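Local coordinates for protein B (Streptococcus agalactiae, PDB 5H6I), which is a secreted pore-forming toxin, the CAMP factor, which permeabilises membranes and is counted among the bacterial proteins that bind the Fc region of IgG, at residues M127-G130 with I131-V135; Q151-D154 with V155-L158. One frame throughout, in Å; residues are numbered along the deposited sequence.

Overall arrangement
Both contacts are stretches of about two helical turns in the bundle formed by the first five helices of the chain. Contact 1 (127-135) lies in helix 121-139; contact 2 (151-158) follows in the next helix, 145-163. Their centres are about 9 Å apart and the two stretches pack directly together. V155 CG2 lies 3.6 Å from G130 O, L134 CA 3.6 Å from Q151 CG, and K133 CB 3.6 Å from Q151 NE2. Both stretches also touch helix 93-115, which falls within the region assigned to IgG binding. The three helices share packing at A108, which meets both I131 and V155, so that A108 joins two helices consecutive in the chain to a third.

Contact 1: residues M127-G130 with I131-V135; sequences MGFG and ITKLV
T132 has its hydroxyl beside the backbone N and opposite the carbonyl carbon (chi1 -73°), a rotation that folds OG1 back along the helix toward G128. I131 is turned the same way at CG1 (chi1 -55°), and its chain continues extended to CD1, beside the side chain of M127. OG1 of T132 donates a hydrogen bond of 3.0 Å to G128 O. The same oxygen also takes the amide of T132, with N 3.1 Å from G128 O, and the two donors reach it from opposite faces of the carbonyl plane. One residue therefore grips this buried glycine's carbonyl twice, and the hydroxyl finds its partner within its own helix. The neighbouring rungs are single backbone bonds: I131 N to M127 O, fairly straight at 164°, K133 N to F129 O, and L134 N to G130 O.

The side chains pack in two places. On the buried side, M127 SD sits 3.7 Å from I131 CD1, with the bent methionine chain slanting across the isoleucine, while I131 CG1 approaches the backbone carbonyl M127 O at 3.3 Å. Both residues also meet Y64, and I131 packs on A108 of helix 93-115. On the outer side, K133 bends at its second and third torsions and lays CD 3.8 Å from CE2 of the F129 ring, at an oblique approach; the same CD nears the carbonyl F129 O at 3.7 Å. L134 turns the end of its side chain away from the preceding turn, to Q151, V152 and V155 of helix 145-163. Bonds from each carbonyl to the amide four residues on define the α-helix, here a mostly buried stretch of a helical bundle with the T132 hydroxyl as a second donor at one carbonyl.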
loop_
_atom_site.group_PDB
_atom_site.type_symbol
_atom_site.label_atom_id
_atom_site.label_comp_id
_atom_site.label_asym_id
_atom_site.label_seq_id
_atom_site.Cartn_x
_atom_site.Cartn_y
_atom_site.Cartn_z
ATOM N N MET A 127 6.353 -7.118 9.320
ATOM C CA MET A 127 6.547 -5.695 9.066
ATOM C C MET A 127 5.256 -4.908 9.259
ATOM O O MET A 127 5.284 -3.787 9.781
ATOM C CB MET A 127 7.101 -5.484 7.658
ATOM C CG MET A 127 8.147 -4.391 7.577
ATOM S SD MET A 127 7.433 -2.813 7.100
ATOM C CE MET A 127 7.081 -3.140 5.378
ATOM N N GLY A 128 4.118 -5.468 8.842
ATOM C CA GLY A 128 2.846 -4.831 9.131
ATOM C C GLY A 128 2.579 -4.714 10.618
ATOM O O GLY A 128 1.897 -3.786 11.062
ATOM N N PHE A 129 3.113 -5.649 11.406
ATOM C CA PHE A 129 3.020 -5.550 12.859
ATOM C C PHE A 129 3.846 -4.382 13.383
ATOM O O PHE A 129 3.451 -3.719 14.350
ATOM C CB PHE A 129 3.478 -6.864 13.494
ATOM C CG PHE A 129 3.108 -7.002 14.942
ATOM C CD1 PHE A 129 1.783 -7.123 15.325
ATOM C CD2 PHE A 129 4.089 -7.023 15.921
ATOM C CE1 PHE A 129 1.443 -7.256 16.657
ATOM C CE2 PHE A 129 3.755 -7.156 17.255
ATOM C CZ PHE A 129 2.430 -7.273 17.623
ATOM N N GLY A 130 4.994 -4.115 12.758
ATOM C CA GLY A 130 5.822 -3.002 13.195
ATOM C C GLY A 130 5.217 -1.653 12.859
ATOM O O GLY A 130 5.275 -0.720 13.666
ATOM N N ILE A 131 4.637 -1.525 11.663
ATOM C CA ILE A 131 3.958 -0.284 11.296
ATOM C C ILE A 131 2.770 -0.042 12.216
ATOM O O ILE A 131 2.465 1.103 12.575
ATOM C CB ILE A 131 3.533 -0.322 9.817
ATOM C CG1 ILE A 131 4.735 -0.627 8.921
ATOM C CG2 ILE A 131 2.888 0.996 9.410
ATOM C CD1 ILE A 131 4.398 -0.659 7.446
ATOM N N THR A 132 2.082 -1.115 12.613
ATOM C CA THR A 132 1.005 -0.992 13.590
ATOM C C THR A 132 1.528 -0.424 14.904
ATOM O O THR A 132 0.922 0.479 15.490
ATOM C CB THR A 132 0.346 -2.354 13.814
ATOM O OG1 THR A 132 -0.443 -2.702 12.668
ATOM C CG2 THR A 132 -0.542 -2.330 15.051
ATOM N N LYS A 133 2.669 -0.936 15.374
ATOM C CA LYS A 133 3.260 -0.426 16.606
ATOM C C LYS A 133 3.662 1.038 16.472
ATOM O O LYS A 133 3.649 1.776 17.462
ATOM C CB LYS A 133 4.470 -1.275 16.998
ATOM C CG LYS A 133 4.159 -2.362 18.012
ATOM C CD LYS A 133 4.966 -3.626 17.751
ATOM C CE LYS A 133 6.435 -3.428 18.088
ATOM N NZ LYS A 133 7.226 -4.673 17.874
ATOM N N LEU A 134 4.014 1.475 15.263
ATOM C CA LEU A 134 4.397 2.870 15.069
ATOM C C LEU A 134 3.176 3.781 15.085
ATOM O O LEU A 134 3.173 4.819 15.758
ATOM C CB LEU A 134 5.172 3.025 13.760
ATOM C CG LEU A 134 5.618 4.445 13.407
ATOM C CD1 LEU A 134 6.306 5.098 14.594
ATOM C CD2 LEU A 134 6.536 4.432 12.196
ATOM N N VAL A 135 2.127 3.408 14.348
ATOM C CA VAL A 135 0.921 4.230 14.294
ATOM C C VAL A 135 0.271 4.331 15.668
ATOM O O VAL A 135 -0.306 5.368 16.016
ATOM C CB VAL A 135 -0.055 3.672 13.241
ATOM C CG1 VAL A 135 -1.332 4.497 13.198
ATOM C CG2 VAL A 135 0.605 3.641 11.870
#

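Contact 2: residues Q151-D154 with V155-L158; sequences QVND and VKAL
Q151 to L158 form two turns of an α-helix in the bundle, held by a regular ladder of backbone hydrogen bonds. V155 N binds Q151 O and K156 N binds V152 O, both at 3.0 Å. The next two rungs are shorter, A157 N to N153 O and L158 N to D154 O at 2.8 Å each; the former is also the straightest, at 167°.

Side-chain packing is light by comparison. Q151 is bent at its second torsion (chi2 50°), which carries the amide toward the following turn. There NE2 comes 4.1 Å from V155 CG2, and the two side chains cross nearly at right angles. V155 and V152 also pack on helix 93-115, so this face of the helix is the one turned into the bundle. K156 runs extended beyond CG alongside V152, and its ammonium makes a long, weak ion pair with D104.

Three side-chain carbons lie close to carbonyl oxygens of the preceding turn: A157 CB is 3.3 Å from N153 O, V155 CG2 3.6 Å from Q151 O, and L158 CB 3.2 Å from D154 O.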
loop_
_atom_site.group_PDB
_atom_site.type_symbol
_atom_site.label_atom_id
_atom_site.label_comp_id
_atom_site.label_asym_id
_atom_site.label_seq_id
_atom_site.Cartn_x
_atom_site.Cartn_y
_atom_site.Cartn_z
ATOM N N GLN A 151 10.533 3.926 18.092
ATOM C CA GLN A 151 9.739 2.990 17.306
ATOM C C GLN A 151 9.991 3.157 15.812
ATOM O O GLN A 151 9.890 2.183 15.057
ATOM C CB GLN A 151 8.255 3.169 17.624
ATOM C CG GLN A 151 7.350 2.122 16.999
ATOM C CD GLN A 151 7.821 0.705 17.259
ATOM O OE1 GLN A 151 8.171 0.350 18.385
ATOM N NE2 GLN A 151 7.832 -0.115 16.214
ATOM N N VAL A 152 10.316 4.374 15.369
ATOM C CA VAL A 152 10.652 4.586 13.963
ATOM C C VAL A 152 11.903 3.798 13.596
ATOM O O VAL A 152 11.997 3.221 12.505
ATOM C CB VAL A 152 10.817 6.090 13.676
ATOM C CG1 VAL A 152 11.560 6.315 12.368
ATOM C CG2 VAL A 152 9.458 6.774 13.642
ATOM N N ASN A 153 12.878 3.747 14.508
ATOM C CA ASN A 153 14.070 2.944 14.267
ATOM C C ASN A 153 13.761 1.454 14.316
ATOM O O ASN A 153 14.393 0.668 13.600
ATOM C CB ASN A 153 15.156 3.299 15.282
ATOM C CG ASN A 153 15.657 4.722 15.122
ATOM O OD1 ASN A 153 15.760 5.233 14.007
ATOM N ND2 ASN A 153 15.969 5.370 16.238
ATOM N N ASP A 154 12.802 1.047 15.152
ATOM C CA ASP A 154 12.350 -0.341 15.140
ATOM C C ASP A 154 11.807 -0.722 13.770
ATOM O O ASP A 154 12.079 -1.819 13.267
ATOM C CB ASP A 154 11.281 -0.554 16.213
ATOM C CG ASP A 154 11.796 -1.338 17.403
ATOM O OD1 ASP A 154 13.031 -1.460 17.548
ATOM O OD2 ASP A 154 10.964 -1.833 18.192
ATOM N N VAL A 155 11.045 0.178 13.149
ATOM C CA VAL A 155 10.497 -0.088 11.823
ATOM C C VAL A 155 11.616 -0.168 10.792
ATOM O O VAL A 155 11.648 -1.080 9.956
ATOM C CB VAL A 155 9.458 0.986 11.454
ATOM C CG1 VAL A 155 9.164 0.964 9.961
ATOM C CG2 VAL A 155 8.182 0.785 12.260
ATOM N N LYS A 156 12.556 0.779 10.841
ATOM C CA LYS A 156 13.658 0.780 9.883
ATOM C C LYS A 156 14.524 -0.465 10.034
ATOM O O LYS A 156 14.936 -1.068 9.036
ATOM C CB LYS A 156 14.498 2.045 10.050
ATOM C CG LYS A 156 13.905 3.273 9.376
ATOM C CD LYS A 156 14.653 4.534 9.776
ATOM C CE LYS A 156 14.125 5.751 9.036
ATOM N NZ LYS A 156 14.662 7.016 9.606
ATOM N N ALA A 157 14.810 -0.865 11.276
ATOM C CA ALA A 157 15.536 -2.109 11.498
ATOM C C ALA A 157 14.719 -3.316 11.060
ATOM O O ALA A 157 15.283 -4.305 10.579
ATOM C CB ALA A 157 15.927 -2.239 12.970
ATOM N N LEU A 158 13.394 -3.254 11.218
ATOM C CA LEU A 158 12.539 -4.343 10.760
ATOM C C LEU A 158 12.532 -4.447 9.242
ATOM O O LEU A 158 12.388 -5.548 8.700
ATOM C CB LEU A 158 11.119 -4.143 11.289
ATOM C CG LEU A 158 10.198 -5.361 11.352
ATOM C CD1 LEU A 158 10.812 -6.462 12.199
ATOM C CD2 LEU A 158 8.843 -4.953 11.900
#